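PDB 3ZTV: NAD nucleotidase from Haemophilus influenzae, which degrades NAD to adenosine and nicotinamide riboside, acting as a periplasmic NAD pyrophosphatase and 5'-nucleotidase with zinc at its metal site. Local coordinates for residues Tyr396-Leu404 and Leu487-Lys495; Gly433-Glu442 and Lys535-Asp545. All coordinates share one frame; numbering follows the deposited sequence.

Both contacts lie in the C-terminal half of the chain, their centres about 15 Å apart, and their segments alternate along the sequence: 396-404, 433-442, 487-495, 535-545. Interaction 2 forms one border of a mixed five-stranded sheet, where strand 539-544 lies outermost beside strand 435-442. Interaction 1 joins the loop that leads into strand 404-408 of that sheet to the end of strand 487-493, which belongs to a separate four-stranded sheet. The two meet directly: Leu399 packs on Thr438 and Leu543, and Glu398 on Leu436. Interaction 2 has Asn434 in the adenosine pocket and brings the side chain of Tyr542 to about 4 Å from a zinc ion.

Interaction 1 of 2, residues Tyr396-Leu404 and Leu487-Lys495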
loop_
_atom_site.group_PDB
_atom_site.type_symbol
_atom_site.label_atom_id
_atom_site.label_comp_id
_atom_site.label_asym_id
_atom_site.label_seq_id
_atom_site.Cartn_x
_atom_site.Cartn_y
_atom_site.Cartn_z
ATOM N N TYR A 396 -1.878 -9.775 29.736
ATOM C CA TYR A 396 -3.020 -9.232 29.006
ATOM C C TYR A 396 -2.859 -7.730 28.797
ATOM O O TYR A 396 -3.243 -7.186 27.760
ATOM C CB TYR A 396 -4.292 -9.548 29.791
ATOM C CG TYR A 396 -5.587 -9.041 29.200
ATOM C CD1 TYR A 396 -6.290 -9.785 28.258
ATOM C CD2 TYR A 396 -6.128 -7.835 29.615
ATOM C CE1 TYR A 396 -7.492 -9.327 27.734
ATOM C CE2 TYR A 396 -7.323 -7.374 29.105
ATOM C CZ TYR A 396 -8.000 -8.126 28.170
ATOM O OH TYR A 396 -9.192 -7.652 27.665
ATOM N N ASN A 397 -2.256 -7.066 29.774
ATOM C CA ASN A 397 -2.045 -5.625 29.733
ATOM C C ASN A 397 -1.024 -5.150 28.692
ATOM O O ASN A 397 -1.003 -3.976 28.341
ATOM C CB ASN A 397 -1.635 -5.135 31.124
ATOM C CG ASN A 397 -1.301 -3.658 31.153
ATOM O OD1 ASN A 397 -2.188 -2.809 31.074
ATOM N ND2 ASN A 397 -0.014 -3.342 31.289
ATOM N N GLU A 398 -0.186 -6.054 28.192
ATOM C CA GLU A 398 0.880 -5.668 27.263
ATOM C C GLU A 398 0.396 -5.170 25.902
ATOM O O GLU A 398 0.878 -4.148 25.410
ATOM C CB GLU A 398 1.855 -6.826 27.044
ATOM C CG GLU A 398 2.842 -7.048 28.178
ATOM C CD GLU A 398 3.994 -6.059 28.170
ATOM O OE1 GLU A 398 3.940 -5.057 27.428
ATOM O OE2 GLU A 398 4.968 -6.298 28.912
ATOM N N LEU A 399 -0.540 -5.898 25.297
ATOM C CA LEU A 399 -0.944 -5.660 23.910
ATOM C C LEU A 399 -2.403 -5.243 23.814
ATOM O O LEU A 399 -3.289 -5.965 24.261
ATOM C CB LEU A 399 -0.735 -6.921 23.069
ATOM C CG LEU A 399 0.665 -7.541 23.069
ATOM C CD1 LEU A 399 0.704 -8.779 22.193
ATOM C CD2 LEU A 399 1.700 -6.529 22.605
ATOM N N LYS A 400 -2.658 -4.094 23.204
ATOM C CA LYS A 400 -4.039 -3.622 23.061
ATOM C C LYS A 400 -4.890 -4.568 22.211
ATOM O O LYS A 400 -6.118 -4.567 22.304
ATOM C CB LYS A 400 -4.077 -2.206 22.478
ATOM C CG LYS A 400 -3.402 -2.056 21.119
ATOM C CD LYS A 400 -3.448 -0.605 20.652
ATOM C CE LYS A 400 -2.564 -0.378 19.437
ATOM N NZ LYS A 400 -1.115 -0.582 19.752
ATOM N N THR A 401 -4.223 -5.385 21.404
ATOM C CA THR A 401 -4.875 -6.271 20.451
ATOM C C THR A 401 -5.309 -7.614 21.042
ATOM O O THR A 401 -6.164 -8.296 20.487
ATOM C CB THR A 401 -3.926 -6.564 19.283
ATOM O OG1 THR A 401 -2.663 -6.998 19.809
ATOM C CG2 THR A 401 -3.717 -5.311 18.437
ATOM N N VAL A 402 -4.707 -8.006 22.157
ATOM C CA VAL A 402 -4.925 -9.345 22.699
ATOM C C VAL A 402 -6.306 -9.533 23.333
ATOM O O VAL A 402 -6.765 -8.695 24.109
ATOM C CB VAL A 402 -3.803 -9.723 23.696
ATOM C CG1 VAL A 402 -4.156 -10.985 24.470
ATOM C CG2 VAL A 402 -2.487 -9.901 22.952
ATOM N N ASP A 403 -6.963 -10.637 22.982
ATOM C CA ASP A 403 -8.295 -10.942 23.515
ATOM C C ASP A 403 -8.268 -11.681 24.853
ATOM O O ASP A 403 -9.151 -11.505 25.694
ATOM C CB ASP A 403 -9.086 -11.766 22.501
ATOM C CG ASP A 403 -9.396 -10.993 21.238
ATOM O OD1 ASP A 403 -10.000 -9.904 21.342
ATOM O OD2 ASP A 403 -9.033 -11.468 20.147
ATOM N N LEU A 404 -7.259 -12.521 25.046
ATOM C CA LEU A 404 -7.169 -13.304 26.269
ATOM C C LEU A 404 -5.750 -13.811 26.417
ATOM O O LEU A 404 -5.023 -13.948 25.429
ATOM C CB LEU A 404 -8.164 -14.472 26.232
ATOM C CG LEU A 404 -7.965 -15.519 25.134
ATOM C CD1 LEU A 404 -7.242 -16.747 25.687
ATOM C CD2 LEU A 404 -9.293 -15.913 24.471
ATOM N N LEU A 487 -14.364 -29.284 30.283
ATOM C CA LEU A 487 -14.926 -27.935 30.276
ATOM C C LEU A 487 -16.447 -27.923 30.391
ATOM O O LEU A 487 -17.139 -28.707 29.741
ATOM C CB LEU A 487 -14.485 -27.154 29.036
ATOM C CG LEU A 487 -13.034 -26.654 29.041
ATOM C CD1 LEU A 487 -12.671 -26.092 27.677
ATOM C CD2 LEU A 487 -12.816 -25.611 30.123
ATOM N N VAL A 488 -16.944 -27.012 31.224
ATOM C CA VAL A 488 -18.377 -26.822 31.437
ATOM C C VAL A 488 -18.846 -25.541 30.749
ATOM O O VAL A 488 -19.876 -25.525 30.077
ATOM C CB VAL A 488 -18.708 -26.759 32.943
ATOM C CG1 VAL A 488 -20.162 -26.354 33.171
ATOM C CG2 VAL A 488 -18.418 -28.100 33.596
ATOM N N SER A 489 -18.078 -24.468 30.918
ATOM C CA SER A 489 -18.390 -23.192 30.285
ATOM C C SER A 489 -17.104 -22.402 30.053
ATOM O O SER A 489 -16.158 -22.515 30.832
ATOM C CB SER A 489 -19.348 -22.390 31.171
ATOM O OG SER A 489 -18.726 -21.977 32.374
ATOM N N VAL A 490 -17.083 -21.598 28.990
ATOM C CA VAL A 490 -15.952 -20.712 28.708
ATOM C C VAL A 490 -16.473 -19.366 28.222
ATOM O O VAL A 490 -17.284 -19.308 27.296
ATOM C CB VAL A 490 -15.001 -21.298 27.647
ATOM C CG1 VAL A 490 -13.835 -20.349 27.403
ATOM C CG2 VAL A 490 -14.499 -22.667 28.072
ATOM N N GLU A 491 -16.025 -18.298 28.875
ATOM C CA GLU A 491 -16.384 -16.942 28.491
ATOM C C GLU A 491 -15.139 -16.129 28.178
ATOM O O GLU A 491 -14.073 -16.338 28.773
ATOM C CB GLU A 491 -17.158 -16.251 29.611
ATOM C CG GLU A 491 -18.456 -16.932 30.010
ATOM C CD GLU A 491 -18.965 -16.413 31.333
ATOM O OE1 GLU A 491 -19.711 -15.411 31.323
ATOM O OE2 GLU A 491 -18.595 -16.988 32.379
ATOM N N VAL A 492 -15.292 -15.195 27.247
ATOM C CA VAL A 492 -14.237 -14.250 26.904
ATOM C C VAL A 492 -14.748 -12.818 27.067
ATOM O O VAL A 492 -15.880 -12.503 26.683
ATOM C CB VAL A 492 -13.740 -14.473 25.468
ATOM C CG1 VAL A 492 -12.744 -13.387 25.061
ATOM C CG2 VAL A 492 -13.127 -15.860 25.332
ATOM N N LEU A 493 -13.922 -11.958 27.652
ATOM C CA LEU A 493 -14.270 -10.561 27.876
ATOM C C LEU A 493 -14.269 -9.772 26.567
ATOM O O LEU A 493 -13.263 -9.725 25.853
ATOM C CB LEU A 493 -13.292 -9.936 28.874
ATOM C CG LEU A 493 -13.513 -8.486 29.306
ATOM C CD1 LEU A 493 -14.932 -8.279 29.818
ATOM C CD2 LEU A 493 -12.495 -8.079 30.363
ATOM N N ASN A 494 -15.408 -9.166 26.241
ATOM C CA ASN A 494 -15.485 -8.283 25.084
ATOM C C ASN A 494 -14.683 -7.018 25.360
ATOM O O ASN A 494 -15.031 -6.232 26.238
ATOM C CB ASN A 494 -16.941 -7.938 24.759
ATOM C CG ASN A 494 -17.083 -7.155 23.464
ATOM O OD1 ASN A 494 -16.325 -6.221 23.200
ATOM N ND2 ASN A 494 -18.056 -7.541 22.646
ATOM N N LYS A 495 -13.602 -6.831 24.611
ATOM C CA LYS A 495 -12.666 -5.748 24.889
ATOM C C LYS A 495 -13.235 -4.377 24.530
ATOM O O LYS A 495 -13.279 -3.475 25.369
ATOM C CB LYS A 495 -11.339 -5.989 24.167
ATOM C CG LYS A 495 -10.144 -5.409 24.893
ATOM C CD LYS A 495 -8.856 -6.087 24.467
ATOM C CE LYS A 495 -7.697 -5.610 25.320
ATOM N NZ LYS A 495 -6.395 -6.140 24.842
HETATM O O HOH W 1 -10.568 -9.258 26.050
HETATM O O HOH W 2 -4.787 -5.058 26.753
HETATM O O HOH W 3 -12.142 -9.619 23.065
#
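Tyr396 of helix 386-396 lays one ring face toward the ammonium group of Lys495, a cation-pi contact with NZ 4.6 Å from the ring centroid and 24° off its normal. The ring reaches the lysine because CG stands anti to the backbone N (chi1 179°); the hydroxyl then lies along the aliphatic chain, OH to CE of Lys495 at 3.5 Å. A water at the ring edge lies 2.7 Å from Tyr396 OH and sits between Asp403 O and Leu493 O. Leu399 to Val402 form a type I turn. Lys400 O accepts a weak bond from Lys495 NZ, whereas Val402 O takes a 2.7 Å bond from NZ, in the carbonyl plane and on a lone pair. A second water accepts from NZ and donates to Tyr396 O and Leu399 O, so the extended lysine brings Tyr396 O and the turn around one cation. A third water lies between Asp403 OD1 and Leu493 O; Asp403 OD2 bonds Leu510 N. The side chains of Leu404 and Val492 cross at about a right angle. The loop thus runs from helix 386-396 into strand 404-408, its side chains packing on strands 508-514 and 435-442, with strand 487-493 meeting it from the neighbouring sheet.

Interaction 2 of 2, residues Gly433-Glu442 and Lys535-Asp545; sequences GNTLYTYKME and KYEGVDTYLPD. With ADN (adenosine), chain D.
Asp540 OD1 is gripped from opposite faces of its carboxylate plane: Thr435 OG1 donates from the syn side at 2.7 Å, and Tyr542 N closes an Asx turn at 3.0 Å. Leu436 O takes two bonds from Thr541: N nearly in line with the carbonyl, OG1 at 2.7 Å and tilted out of its plane. The threonine hydroxyl sits between its own N and carbonyl carbon (chi1 67°), where it also accepts from Leu543 N in an ST turn. These turns occupy a beta bulge, where the register slips by two between the Thr435-Pro544 and Tyr437-Asp540 pairs of antiparallel strands 435-442 and 539-544, at the border of the five-stranded sheet. Beyond it, Thr438 and Val539 form a hydrogen-bonded pair, and Tyr437 lies flat over the backbone of the partner strand, with Val539 O 3.4 Å above the ring plane and over its centre. Further along, Lys440 N bonds Tyr536 O almost straight (176°), while Glu442 and Lys535 make a long salt bridge, with a water joining both to Tyr536 OH. At the opposite end, Asp545 N bonds Asn434 O, and Asp545 OD2 receives a weak bond from Asn434 N. The Asn434 amide reads the adenine in the adenosine pocket: ND2 donates to N1 at 2.8 Å, and OD1 accepts from N6 at 3.0 Å. Tyr516 packs beside this asparagine.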
loop_
_atom_site.group_PDB
_atom_site.type_symbol
_atom_site.label_atom_id
_atom_site.label_comp_id
_atom_site.label_asym_id
_atom_site.label_seq_id
_atom_site.Cartn_x
_atom_site.Cartn_y
_atom_site.Cartn_z
ATOM N N GLY A 433 12.428 -16.342 32.872
ATOM C CA GLY A 433 12.851 -15.591 31.704
ATOM C C GLY A 433 11.996 -15.784 30.460
ATOM O O GLY A 433 12.502 -15.713 29.340
ATOM N N ASN A 434 10.700 -16.022 30.645
ATOM C CA ASN A 434 9.798 -16.136 29.501
ATOM C C ASN A 434 9.512 -14.790 28.863
ATOM O O ASN A 434 9.599 -13.753 29.519
ATOM C CB ASN A 434 8.456 -16.740 29.917
ATOM C CG ASN A 434 8.579 -18.153 30.430
ATOM O OD1 ASN A 434 9.375 -18.950 29.930
ATOM N ND2 ASN A 434 7.777 -18.477 31.438
ATOM N N THR A 435 9.147 -14.818 27.583
ATOM C CA THR A 435 8.599 -13.641 26.924
ATOM C C THR A 435 7.160 -13.955 26.527
ATOM O O THR A 435 6.755 -15.116 26.492
ATOM C CB THR A 435 9.399 -13.265 25.663
ATOM O OG1 THR A 435 9.527 -14.423 24.832
ATOM C CG2 THR A 435 10.787 -12.742 26.032
ATOM N N LEU A 436 6.399 -12.916 26.215
ATOM C CA LEU A 436 5.025 -13.079 25.756
ATOM C C LEU A 436 5.001 -13.532 24.294
ATOM O O LEU A 436 5.701 -12.959 23.447
ATOM C CB LEU A 436 4.272 -11.762 25.912
ATOM C CG LEU A 436 2.813 -11.714 25.456
ATOM C CD1 LEU A 436 1.932 -12.610 26.309
ATOM C CD2 LEU A 436 2.315 -10.284 25.527
ATOM N N TYR A 437 4.186 -14.546 24.004
ATOM C CA TYR A 437 4.081 -15.157 22.679
ATOM C C TYR A 437 2.600 -15.160 22.285
ATOM O O TYR A 437 1.747 -15.476 23.122
ATOM C CB TYR A 437 4.596 -16.602 22.746
ATOM C CG TYR A 437 4.957 -17.185 21.396
ATOM C CD1 TYR A 437 3.976 -17.644 20.527
ATOM C CD2 TYR A 437 6.280 -17.243 20.979
ATOM C CE1 TYR A 437 4.306 -18.155 19.281
ATOM C CE2 TYR A 437 6.616 -17.748 19.738
ATOM C CZ TYR A 437 5.622 -18.205 18.895
ATOM O OH TYR A 437 5.943 -18.712 17.652
ATOM N N THR A 438 2.269 -14.811 21.041
ATOM C CA THR A 438 0.860 -14.824 20.630
ATOM C C THR A 438 0.568 -15.752 19.462
ATOM O O THR A 438 1.429 -16.007 18.618
ATOM C CB THR A 438 0.307 -13.408 20.280
ATOM O OG1 THR A 438 0.927 -12.916 19.082
ATOM C CG2 THR A 438 0.537 -12.426 21.420
ATOM N N TYR A 439 -0.674 -16.232 19.427
ATOM C CA TYR A 439 -1.237 -16.956 18.296
ATOM C C TYR A 439 -2.595 -16.363 17.957
ATOM O O TYR A 439 -3.296 -15.847 18.828
ATOM C CB TYR A 439 -1.468 -18.425 18.643
ATOM C CG TYR A 439 -0.225 -19.268 18.803
ATOM C CD1 TYR A 439 0.606 -19.532 17.719
ATOM C CD2 TYR A 439 0.099 -19.841 20.032
ATOM C CE1 TYR A 439 1.731 -20.312 17.857
ATOM C CE2 TYR A 439 1.224 -20.632 20.178
ATOM C CZ TYR A 439 2.034 -20.866 19.081
ATOM O OH TYR A 439 3.154 -21.640 19.212
ATOM N N LYS A 440 -2.970 -16.453 16.684
ATOM C CA LYS A 440 -4.311 -16.083 16.242
ATOM C C LYS A 440 -5.035 -17.394 15.970
ATOM O O LYS A 440 -4.661 -18.126 15.058
ATOM C CB LYS A 440 -4.235 -15.242 14.965
ATOM C CG LYS A 440 -5.577 -14.725 14.466
ATOM C CD LYS A 440 -6.100 -13.595 15.332
ATOM C CE LYS A 440 -7.279 -12.903 14.666
ATOM N NZ LYS A 440 -7.882 -11.859 15.537
ATOM N N MET A 441 -6.048 -17.710 16.772
ATOM C CA MET A 441 -6.583 -19.068 16.801
ATOM C C MET A 441 -8.074 -19.100 17.115
ATOM O O MET A 441 -8.574 -18.301 17.906
ATOM C CB MET A 441 -5.807 -19.913 17.822
ATOM C CG MET A 441 -5.830 -19.348 19.240
ATOM S SD MET A 441 -4.709 -20.155 20.414
ATOM C CE MET A 441 -5.423 -21.790 20.521
ATOM N N GLU A 442 -8.776 -20.039 16.487
ATOM C CA GLU A 442 -10.216 -20.186 16.682
ATOM C C GLU A 442 -10.582 -20.569 18.116
ATOM O O GLU A 442 -9.803 -21.212 18.823
ATOM C CB GLU A 442 -10.787 -21.223 15.711
ATOM C CG GLU A 442 -10.854 -20.755 14.262
ATOM C CD GLU A 442 -9.540 -20.910 13.509
ATOM O OE1 GLU A 442 -8.532 -21.324 14.117
ATOM O OE2 GLU A 442 -9.519 -20.617 12.294
ATOM N N LYS A 535 -0.360 -20.304 9.480
ATOM C CA LYS A 535 -1.796 -20.068 9.558
ATOM C C LYS A 535 -2.174 -19.408 10.884
ATOM O O LYS A 535 -3.124 -18.628 10.951
ATOM C CB LYS A 535 -2.540 -21.397 9.403
ATOM C CG LYS A 535 -4.046 -21.321 9.565
ATOM C CD LYS A 535 -4.673 -22.687 9.302
ATOM C CE LYS A 535 -6.191 -22.619 9.303
ATOM N NZ LYS A 535 -6.734 -22.276 10.645
ATOM N N TYR A 536 -1.421 -19.720 11.937
ATOM C CA TYR A 536 -1.751 -19.238 13.276
ATOM C C TYR A 536 -0.935 -18.019 13.703
ATOM O O TYR A 536 -1.074 -17.525 14.820
ATOM C CB TYR A 536 -1.658 -20.384 14.283
ATOM C CG TYR A 536 -2.616 -21.494 13.922
ATOM C CD1 TYR A 536 -3.977 -21.361 14.160
ATOM C CD2 TYR A 536 -2.168 -22.653 13.306
ATOM C CE1 TYR A 536 -4.865 -22.365 13.811
ATOM C CE2 TYR A 536 -3.049 -23.662 12.955
ATOM C CZ TYR A 536 -4.393 -23.511 13.212
ATOM O OH TYR A 536 -5.262 -24.520 12.862
ATOM N N GLU A 537 -0.095 -17.529 12.797
ATOM C CA GLU A 537 0.537 -16.223 12.963
ATOM C C GLU A 537 1.364 -16.113 14.253
ATOM O O GLU A 537 1.443 -15.041 14.856
ATOM C CB GLU A 537 -0.527 -15.114 12.909
ATOM C CG GLU A 537 -1.407 -15.177 11.662
ATOM C CD GLU A 537 -2.489 -14.111 11.625
ATOM O OE1 GLU A 537 -2.392 -13.111 12.368
ATOM O OE2 GLU A 537 -3.447 -14.275 10.838
ATOM N N GLY A 538 1.989 -17.210 14.664
ATOM C CA GLY A 538 2.744 -17.208 15.904
ATOM C C GLY A 538 3.844 -16.165 15.908
ATOM O O GLY A 538 4.576 -16.010 14.918
ATOM N N VAL A 539 3.965 -15.447 17.019
ATOM C CA VAL A 539 5.039 -14.477 17.168
ATOM C C VAL A 539 5.538 -14.336 18.608
ATOM O O VAL A 539 4.752 -14.235 19.562
ATOM C CB VAL A 539 4.630 -13.102 16.596
ATOM C CG1 VAL A 539 3.378 -12.595 17.268
ATOM C CG2 VAL A 539 5.766 -12.094 16.725
ATOM N N ASP A 540 6.860 -14.350 18.748
ATOM C CA ASP A 540 7.515 -14.029 20.006
ATOM C C ASP A 540 7.640 -12.512 20.054
ATOM O O ASP A 540 8.334 -11.912 19.229
ATOM C CB ASP A 540 8.902 -14.686 20.061
ATOM C CG ASP A 540 9.549 -14.596 21.439
ATOM O OD1 ASP A 540 9.176 -13.704 22.231
ATOM O OD2 ASP A 540 10.446 -15.423 21.723
ATOM N N THR A 541 6.950 -11.880 20.997
ATOM C CA THR A 541 6.980 -10.424 21.107
ATOM C C THR A 541 8.286 -9.865 21.689
ATOM O O THR A 541 8.534 -8.663 21.601
ATOM C CB THR A 541 5.858 -9.892 22.017
ATOM O OG1 THR A 541 6.111 -10.306 23.370
ATOM C CG2 THR A 541 4.498 -10.387 21.548
ATOM N N TYR A 542 9.074 -10.729 22.329
ATOM C CA TYR A 542 10.296 -10.319 23.043
ATOM C C TYR A 542 10.026 -9.376 24.221
ATOM O O TYR A 542 10.920 -8.676 24.693
ATOM C CB TYR A 542 11.356 -9.766 22.075
ATOM C CG TYR A 542 11.728 -10.786 21.022
ATOM C CD1 TYR A 542 12.272 -12.017 21.381
ATOM C CD2 TYR A 542 11.500 -10.541 19.676
ATOM C CE1 TYR A 542 12.579 -12.966 20.427
ATOM C CE2 TYR A 542 11.820 -11.484 18.715
ATOM C CZ TYR A 542 12.355 -12.692 19.096
ATOM O OH TYR A 542 12.671 -13.637 18.138
ATOM N N LEU A 543 8.792 -9.396 24.720
ATOM C CA LEU A 543 8.421 -8.671 25.935
ATOM C C LEU A 543 8.595 -9.578 27.157
ATOM O O LEU A 543 7.830 -10.527 27.336
ATOM C CB LEU A 543 6.962 -8.223 25.833
ATOM C CG LEU A 543 6.659 -7.242 24.692
ATOM C CD1 LEU A 543 5.162 -7.124 24.429
ATOM C CD2 LEU A 543 7.272 -5.881 24.998
ATOM N N PRO A 544 9.605 -9.307 28.002
ATOM C CA PRO A 544 9.878 -10.233 29.110
ATOM C C PRO A 544 8.834 -10.206 30.230
ATOM O O PRO A 544 8.282 -9.151 30.569
ATOM C CB PRO A 544 11.237 -9.762 29.653
ATOM C CG PRO A 544 11.802 -8.865 28.606
ATOM C CD PRO A 544 10.621 -8.247 27.902
ATOM N N ASP A 545 8.609 -11.382 30.814
ATOM C CA ASP A 545 7.597 -11.554 31.858
ATOM C C ASP A 545 7.750 -10.649 33.085
ATOM O O ASP A 545 6.779 -10.040 33.530
ATOM C CB ASP A 545 7.442 -13.031 32.271
ATOM C CG ASP A 545 8.766 -13.717 32.638
ATOM O OD1 ASP A 545 9.799 -13.036 32.802
ATOM O OD2 ASP A 545 8.753 -14.965 32.775
HETATM O "O5'" ADN D . 9.127 -27.939 38.055
HETATM C "C5'" ADN D . 8.709 -28.089 36.696
HETATM C "C4'" ADN D . 7.463 -27.241 36.470
HETATM O "O4'" ADN D . 7.791 -25.851 36.553
HETATM C "C3'" ADN D . 6.847 -27.445 35.100
HETATM O "O3'" ADN D . 5.873 -28.492 35.119
HETATM C "C2'" ADN D . 6.210 -26.100 34.806
HETATM O "O2'" ADN D . 4.878 -26.037 35.330
HETATM C "C1'" ADN D . 7.070 -25.109 35.569
HETATM N N9 ADN D . 8.026 -24.471 34.638
HETATM C C8 ADN D . 9.278 -24.875 34.343
HETATM N N7 ADN D . 9.857 -24.033 33.443
HETATM C C5 ADN D . 8.956 -23.070 33.147
HETATM C C6 ADN D . 8.894 -21.867 32.286
HETATM N N6 ADN D . 9.932 -21.486 31.507
HETATM N N1 ADN D . 7.753 -21.150 32.294
HETATM C C2 ADN D . 6.694 -21.490 33.051
HETATM N N3 ADN D . 6.679 -22.564 33.854
HETATM C C4 ADN D . 7.761 -23.368 33.945
HETATM O O HOH W 4 12.036 -13.869 34.182
HETATM O O HOH W 5 6.197 -16.219 32.688
HETATM O O HOH W 6 -0.287 -13.998 16.818
HETATM O O HOH W 7 -7.881 -23.833 12.730
#